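Local coordinates for glucose-1-phosphate uridylyltransferase (Sphingomonas elodea, PDB 2UX8), which probably catalyses the transfer of the uridylyl group of UTP to alpha-D-glucose 1-phosphate, forming UDP-glucose and diphosphate, at residues T67-S72 against Y110-E115; G162-C167 against Q250-V255; G180-G185 against T192-L197. All blocks are in the same frame, centred on the assembly; numbering follows the deposited sequence.

Interaction 1 (T67-S72 against Y110-E115)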
# COMPACT_ATOMS: atom_id res chain seq x y z
N THR C 67 2.08 -14.74 -2.31
CA THR C 67 2.82 -13.61 -1.73
C THR C 67 2.93 -13.46 -0.23
O THR C 67 2.37 -14.21 0.56
CB THR C 67 2.25 -12.27 -2.21
OG1 THR C 67 0.84 -12.39 -2.37
CG2 THR C 67 2.90 -11.84 -3.50
N GLY C 68 3.67 -12.41 0.13
CA GLY C 68 3.90 -12.07 1.51
C GLY C 68 3.25 -10.74 1.85
O GLY C 68 2.39 -10.23 1.13
N ARG C 69 3.72 -10.16 2.95
CA ARG C 69 3.16 -8.93 3.43
C ARG C 69 3.52 -7.62 2.75
O ARG C 69 2.63 -6.92 2.32
CB ARG C 69 3.40 -8.83 4.93
CG ARG C 69 2.19 -8.27 5.62
CD ARG C 69 2.01 -8.87 6.98
NE ARG C 69 1.79 -10.31 6.90
CZ ARG C 69 2.60 -11.20 7.45
NH1 ARG C 69 3.66 -10.77 8.10
NH2 ARG C 69 2.35 -12.49 7.38
N GLY C 70 4.78 -7.24 2.63
CA GLY C 70 5.04 -5.97 1.95
C GLY C 70 5.30 -6.07 0.45
O GLY C 70 6.25 -5.48 -0.05
N LYS C 71 4.45 -6.76 -0.29
CA LYS C 71 4.70 -6.91 -1.71
C LYS C 71 3.64 -6.45 -2.70
O LYS C 71 3.31 -7.16 -3.64
CB LYS C 71 5.06 -8.37 -1.97
CG LYS C 71 6.21 -8.82 -1.10
CD LYS C 71 6.43 -10.31 -1.16
CE LYS C 71 7.65 -10.69 -0.34
NZ LYS C 71 8.87 -10.03 -0.87
N SER C 72 3.15 -5.23 -2.50
CA SER C 72 2.13 -4.68 -3.39
C SER C 72 2.69 -4.42 -4.78
O SER C 72 1.98 -4.51 -5.79
CB SER C 72 1.60 -3.36 -2.83
OG SER C 72 1.66 -3.35 -1.42
N TYR C 110 -3.58 -13.99 -6.74
CA TYR C 110 -2.71 -13.86 -5.57
C TYR C 110 -3.32 -14.48 -4.33
O TYR C 110 -4.54 -14.40 -4.13
CB TYR C 110 -2.44 -12.39 -5.23
CG TYR C 110 -1.94 -11.54 -6.36
CD1 TYR C 110 -2.81 -11.04 -7.32
CD2 TYR C 110 -0.58 -11.22 -6.46
CE1 TYR C 110 -2.34 -10.25 -8.38
CE2 TYR C 110 -0.10 -10.44 -7.51
CZ TYR C 110 -0.98 -9.95 -8.47
OH TYR C 110 -0.51 -9.16 -9.49
N VAL C 111 -2.48 -15.09 -3.51
CA VAL C 111 -2.92 -15.66 -2.25
C VAL C 111 -1.81 -15.40 -1.25
O VAL C 111 -0.64 -15.60 -1.55
CB VAL C 111 -3.18 -17.17 -2.33
CG1 VAL C 111 -4.29 -17.42 -3.31
CG2 VAL C 111 -1.92 -17.92 -2.71
N ARG C 112 -2.19 -14.92 -0.07
CA ARG C 112 -1.22 -14.61 0.97
C ARG C 112 -0.76 -15.86 1.70
O ARG C 112 -1.57 -16.69 2.10
CB ARG C 112 -1.83 -13.62 1.97
CG ARG C 112 -2.23 -12.30 1.35
CD ARG C 112 -1.01 -11.48 0.98
NE ARG C 112 -0.71 -10.45 1.98
CZ ARG C 112 -1.02 -9.16 1.84
NH1 ARG C 112 -1.62 -8.74 0.74
NH2 ARG C 112 -0.72 -8.30 2.81
N GLN C 113 0.55 -15.99 1.86
CA GLN C 113 1.14 -17.13 2.52
C GLN C 113 0.92 -17.05 4.02
O GLN C 113 0.89 -18.06 4.72
CB GLN C 113 2.63 -17.18 2.24
CG GLN C 113 3.29 -18.40 2.78
CD GLN C 113 4.79 -18.30 2.72
OE1 GLN C 113 5.37 -17.25 3.00
NE2 GLN C 113 5.45 -19.41 2.37
N GLN C 114 0.78 -15.81 4.50
CA GLN C 114 0.54 -15.51 5.91
C GLN C 114 1.73 -15.76 6.81
O GLN C 114 2.15 -14.88 7.53
CB GLN C 114 -0.66 -16.28 6.42
CG GLN C 114 -1.98 -15.80 5.85
CD GLN C 114 -3.15 -16.60 6.38
OE1 GLN C 114 -3.04 -17.29 7.40
NE2 GLN C 114 -4.28 -16.50 5.70
N GLU C 115 2.26 -16.98 6.77
CA GLU C 115 3.41 -17.34 7.61
C GLU C 115 4.54 -17.88 6.74
O GLU C 115 4.32 -18.76 5.90
CB GLU C 115 2.98 -18.40 8.62
CG GLU C 115 1.62 -18.11 9.26
CD GLU C 115 1.12 -19.23 10.16
OE1 GLU C 115 1.86 -20.20 10.39
OE2 GLU C 115 -0.03 -19.13 10.66

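Interaction 2 (G162-C167 against Q250-V255)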
# COMPACT_ATOMS: atom_id res chain seq x y z
N GLY C 162 5.58 -37.00 -19.99
CA GLY C 162 4.59 -36.76 -18.95
C GLY C 162 5.15 -36.89 -17.55
O GLY C 162 6.36 -36.78 -17.37
N GLY C 163 4.29 -37.11 -16.56
CA GLY C 163 4.76 -37.25 -15.19
C GLY C 163 5.31 -35.98 -14.56
O GLY C 163 4.80 -34.90 -14.80
N ASN C 164 6.38 -36.12 -13.77
CA ASN C 164 6.99 -34.98 -13.10
C ASN C 164 8.38 -34.68 -13.65
O ASN C 164 9.15 -35.58 -13.96
CB ASN C 164 7.07 -35.26 -11.60
CG ASN C 164 5.78 -35.83 -11.04
OD1 ASN C 164 5.61 -37.05 -10.98
ND2 ASN C 164 4.86 -34.96 -10.64
N LEU C 165 8.69 -33.39 -13.78
CA LEU C 165 9.98 -32.97 -14.28
C LEU C 165 10.54 -31.84 -13.44
O LEU C 165 9.80 -31.05 -12.84
CB LEU C 165 9.89 -32.51 -15.73
CG LEU C 165 9.46 -33.48 -16.84
CD1 LEU C 165 7.96 -33.45 -16.98
CD2 LEU C 165 10.08 -33.05 -18.16
N ILE C 166 11.87 -31.75 -13.40
CA ILE C 166 12.56 -30.71 -12.67
C ILE C 166 13.82 -30.36 -13.42
O ILE C 166 14.37 -31.19 -14.13
CB ILE C 166 12.95 -31.17 -11.25
CG1 ILE C 166 13.68 -32.50 -11.33
CG2 ILE C 166 11.70 -31.28 -10.37
CD1 ILE C 166 14.24 -32.98 -10.01
N CYS C 167 14.28 -29.12 -13.29
CA CYS C 167 15.49 -28.71 -13.96
C CYS C 167 16.67 -29.24 -13.15
O CYS C 167 16.71 -29.09 -11.92
CB CYS C 167 15.56 -27.19 -14.05
SG CYS C 167 16.92 -26.62 -15.05
N GLN C 250 5.25 -42.86 -11.06
CA GLN C 250 5.06 -41.89 -12.12
C GLN C 250 6.40 -41.48 -12.72
O GLN C 250 7.41 -41.43 -12.02
CB GLN C 250 4.28 -40.68 -11.61
CG GLN C 250 2.91 -40.59 -12.25
CD GLN C 250 2.02 -39.52 -11.64
OE1 GLN C 250 0.95 -39.22 -12.18
NE2 GLN C 250 2.44 -38.96 -10.52
N PRO C 251 6.42 -41.24 -14.04
CA PRO C 251 7.62 -40.84 -14.78
C PRO C 251 8.23 -39.60 -14.12
O PRO C 251 7.58 -38.56 -14.05
CB PRO C 251 7.07 -40.50 -16.16
CG PRO C 251 5.89 -41.39 -16.30
CD PRO C 251 5.25 -41.36 -14.93
N PHE C 252 9.47 -39.71 -13.65
CA PHE C 252 10.10 -38.57 -13.03
C PHE C 252 11.48 -38.36 -13.64
O PHE C 252 12.37 -39.20 -13.50
CB PHE C 252 10.17 -38.76 -11.52
CG PHE C 252 10.17 -37.47 -10.76
CD1 PHE C 252 9.63 -37.40 -9.49
CD2 PHE C 252 10.71 -36.32 -11.33
CE1 PHE C 252 9.63 -36.21 -8.78
CE2 PHE C 252 10.72 -35.13 -10.63
CZ PHE C 252 10.18 -35.07 -9.35
N HIS C 253 11.64 -37.23 -14.33
CA HIS C 253 12.90 -36.93 -14.99
C HIS C 253 13.49 -35.57 -14.67
O HIS C 253 12.78 -34.63 -14.30
CB HIS C 253 12.70 -37.01 -16.50
CG HIS C 253 12.10 -38.30 -16.95
ND1 HIS C 253 12.82 -39.47 -17.02
CD2 HIS C 253 10.84 -38.61 -17.33
CE1 HIS C 253 12.03 -40.45 -17.42
NE2 HIS C 253 10.82 -39.95 -17.62
N GLY C 254 14.81 -35.50 -14.82
CA GLY C 254 15.52 -34.26 -14.59
C GLY C 254 15.80 -33.72 -15.98
O GLY C 254 16.13 -34.48 -16.88
N VAL C 255 15.63 -32.42 -16.16
CA VAL C 255 15.88 -31.80 -17.45
C VAL C 255 17.06 -30.84 -17.36
O VAL C 255 17.14 -30.03 -16.44
CB VAL C 255 14.65 -31.01 -17.92
CG1 VAL C 255 14.89 -30.46 -19.30
CG2 VAL C 255 13.42 -31.91 -17.90

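Interaction 3 (G180-G185 against T192-L197). With G1P (1-O-phosphono-alpha-D-glucopyranose), chain K.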
# COMPACT_ATOMS: atom_id res chain seq x y z
N GLY C 180 18.79 -29.81 -3.35
CA GLY C 180 18.17 -31.11 -3.21
C GLY C 180 18.97 -31.90 -4.21
O GLY C 180 19.22 -31.41 -5.32
N ILE C 181 19.41 -33.10 -3.85
CA ILE C 181 20.22 -33.88 -4.78
C ILE C 181 19.49 -35.06 -5.39
O ILE C 181 18.73 -35.75 -4.72
CB ILE C 181 21.52 -34.33 -4.10
CG1 ILE C 181 22.37 -33.10 -3.79
CG2 ILE C 181 22.28 -35.28 -5.00
CD1 ILE C 181 22.76 -32.29 -5.03
N ILE C 182 19.75 -35.29 -6.67
CA ILE C 182 19.13 -36.38 -7.40
C ILE C 182 20.00 -37.62 -7.50
O ILE C 182 21.22 -37.53 -7.64
CB ILE C 182 18.80 -35.94 -8.83
CG1 ILE C 182 17.86 -34.73 -8.81
CG2 ILE C 182 18.19 -37.10 -9.61
CD1 ILE C 182 17.65 -34.08 -10.17
N THR C 183 19.36 -38.78 -7.42
CA THR C 183 20.03 -40.07 -7.57
C THR C 183 19.64 -40.42 -9.01
O THR C 183 18.52 -40.86 -9.26
CB THR C 183 19.46 -41.10 -6.58
OG1 THR C 183 19.65 -40.63 -5.24
CG2 THR C 183 20.16 -42.44 -6.74
N PRO C 184 20.56 -40.22 -9.96
CA PRO C 184 20.33 -40.48 -11.39
C PRO C 184 20.18 -41.91 -11.86
O PRO C 184 20.79 -42.83 -11.31
CB PRO C 184 21.52 -39.80 -12.04
CG PRO C 184 22.61 -40.13 -11.09
CD PRO C 184 21.97 -39.87 -9.73
N GLY C 185 19.38 -42.06 -12.91
CA GLY C 185 19.14 -43.35 -13.52
C GLY C 185 19.56 -43.23 -14.97
O GLY C 185 20.60 -42.65 -15.27
N THR C 192 17.02 -37.34 -17.72
CA THR C 192 17.77 -38.23 -16.87
C THR C 192 16.85 -38.66 -15.73
O THR C 192 16.35 -37.83 -14.99
CB THR C 192 19.07 -37.53 -16.37
OG1 THR C 192 19.27 -37.81 -14.99
CG2 THR C 192 19.01 -36.03 -16.61
N GLU C 193 16.60 -39.96 -15.63
CA GLU C 193 15.73 -40.52 -14.61
C GLU C 193 16.14 -40.20 -13.18
O GLU C 193 17.32 -40.31 -12.83
CB GLU C 193 15.65 -42.04 -14.77
CG GLU C 193 14.67 -42.50 -15.82
CD GLU C 193 14.90 -43.94 -16.24
OE1 GLU C 193 15.44 -44.72 -15.43
OE2 GLU C 193 14.54 -44.28 -17.39
N VAL C 194 15.18 -39.80 -12.36
CA VAL C 194 15.44 -39.51 -10.96
C VAL C 194 14.99 -40.73 -10.17
O VAL C 194 13.80 -41.06 -10.14
CB VAL C 194 14.66 -38.25 -10.47
CG1 VAL C 194 13.28 -38.28 -11.02
CG2 VAL C 194 14.60 -38.20 -8.94
N LYS C 195 15.94 -41.43 -9.56
CA LYS C 195 15.63 -42.63 -8.79
C LYS C 195 15.49 -42.29 -7.32
O LYS C 195 15.00 -43.10 -6.53
CB LYS C 195 16.72 -43.69 -9.01
CG LYS C 195 16.69 -44.33 -10.39
CD LYS C 195 17.85 -45.29 -10.59
CE LYS C 195 17.78 -46.01 -11.94
NZ LYS C 195 19.01 -46.80 -12.23
N GLY C 196 15.93 -41.10 -6.94
CA GLY C 196 15.84 -40.69 -5.56
C GLY C 196 16.28 -39.26 -5.40
O GLY C 196 16.91 -38.69 -6.29
N LEU C 197 15.96 -38.67 -4.26
CA LEU C 197 16.33 -37.30 -4.00
C LEU C 197 16.30 -36.98 -2.53
O LEU C 197 15.38 -37.38 -1.81
CB LEU C 197 15.40 -36.35 -4.78
CG LEU C 197 13.88 -36.42 -4.59
CD1 LEU C 197 13.21 -35.60 -5.68
CD2 LEU C 197 13.40 -37.85 -4.67
C1 G1P K . 14.73 -25.25 -2.97
C2 G1P K . 14.55 -26.78 -2.97
C3 G1P K . 15.91 -27.43 -3.27
C4 G1P K . 16.37 -26.96 -4.64
C5 G1P K . 16.50 -25.42 -4.61
C6 G1P K . 16.94 -24.92 -5.99
O1 G1P K . 15.64 -24.88 -1.91
O2 G1P K . 14.08 -27.19 -1.69
O3 G1P K . 15.77 -28.84 -3.28
O4 G1P K . 17.63 -27.55 -4.94
O5 G1P K . 15.22 -24.81 -4.28
O6 G1P K . 17.06 -23.49 -5.99
P G1P K . 15.70 -23.27 -1.75
O1P G1P K . 14.35 -22.71 -1.49
O2P G1P K . 16.69 -22.90 -0.54
O3P G1P K . 16.30 -22.60 -3.09

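Interaction 1 (T67-S72 against Y110-E115)
T67 closes strand 62-67 and pairs in parallel with R112, which closes strand 108-112, so two neighbouring strands of the large mixed sheet end together here. T67 N donates to V111 O (3.0 Å) in a bond bent to 137° at the hydrogen, while T67 O accepts from Q113 N (2.9 Å). Beta-branched threonine suits a strand end, and its OG1 lies 3.9 Å from the aliphatic R112 CD. At G68 a side chain would be crowded by K71 CE; G68 O sits over one face of the R112 guanidinium, too poorly angled to R112 NE for a hydrogen bond. Bends at chi2 (-71°) and chi3 (-100°) bring that guanidinium against G68 O. R69 crosses R112 at about a right angle, R69 CG being 4.0 Å from R112 NH2. R69 NE and R112 NH2, 5.2 Å apart, are like charges that acidic partners should offset: D79 of a neighbouring subunit bridges to NE of both arginines, D76 of that subunit to R112, and E83 of another subunit to R69. Backbone bonds thus align the strand ends, and the arginines add salt bridges to an interface where Y110 and V111 already pair with a neighbouring subunit's strand.

Interaction 2 (G162-C167 against Q250-V255)
N164 and F252 begin a parallel beta ladder, strand 164-170 against strand 252-256, within the mixed sheet of a GT-A-type nucleotidyltransferase fold. The N-to-C directions of the two strands differ by 23°, the twist of the sheet, and four backbone bonds lace them together. The first runs from N164 N to P251 O (2.7 Å), followed by H253 N to N164 O and I166 N to H253 O; the last, V255 N to I166 O, is again 2.7 Å. N164 and I166 each bond to the residues on either side of their partners F252 and G254, the regular parallel pattern.

The close packing lies on the face carrying N164, F252 and I166. CG of F252 stands anti to its backbone N (chi1 -152°), which swings the ring across to the neighbouring strand. There N164 CB makes a CH-pi contact over the middle of the ring, 3.6 Å from its centroid and only 4° off the normal. I166 CG2 meets the same ring at its edge, 4.0 Å from F252 CE2, and V194 of strand 191-198 also touches F252. A flat, broad residue suits this place; with an alanine at F252, N164 CB would probably lose the surface beneath it and a gap would open beside I166.

Just ahead of the ladder the contact is looser and more open to solvent. G162 and G163, with positive phi, turn the chain out of helix 150-161, and a side chain on G163 would run into P251 O. P251 itself is exposed, Q250 and H253 partly so. Deeper along the face bearing L165, H253 and V255, beneath helix 150-161, burial returns, and apolar branches take over from the partly exposed H253: L165 CD2 reaches V255 CG2 at 3.5 Å.

Interaction 3 (G180-G185 against T192-L197)
T183 O is gripped by two consecutive amides of the opposite strand, K195 N at 2.7 Å and, weakly, G196 N at 3.5 Å. Two residues facing one is a classic beta bulge, here set in the hairpin of strands 181-188 and 191-198. Within the bulge T183 N donates to G196 O (2.7 Å); beyond it G185 N donates to E193 O (2.7 Å). P184 between them falls in a non-hydrogen-bonded position, where proline's missing N-H costs no bond across the hairpin.

The face with I182, P184, V194 and L197 is apolar. With I182 CG1 anti to the carbonyl carbon (chi1 -59°), CG2 is left facing the second strand and meets V194 CB at 3.8 Å, the two beta-branched side chains crossing at about a right angle. I182 also rests on I166 of strand 164-170, on the inward side of the hairpin.

Nearer solvent, the extended chain of K195 runs out along the first strand, and its CE lies 3.4 Å from G185 CA. Glycine suits that position because a CB would collide with the lysine chain. G196 is likewise bare beneath T183, whose OG1 would crowd a side chain there.

The first strand leads back to the sugar site, where E199 and V212 also hydrogen-bond the glucose 1-phosphate. A side chain on G180 would clash with O3 of the bound glucose 1-phosphate, so glycine lets the backbone come close: G180 N donates to O4 of the sugar at 3.0 Å, nearly straight at 168°.

How the interactions relate
Interactions 2 and 3 are neighbours, their centres about 10 Å apart, and interaction 3 is nested within the loop that interaction 2 closes. Strand 252-256 joins them, lying between strands 164-170 and 191-198: G254 N meets T192 O and F252 O meets V194 N in probable hydrogen bonds. Interaction 1 belongs to the same sheet but lies about 29 Å from interaction 2 and 33 Å from interaction 3, centre to centre. It is buried, with charged side chains engaged by other subunits; the other two are partly buried, touched by no other chain of the assembly, and combine apolar inner faces with more open edges.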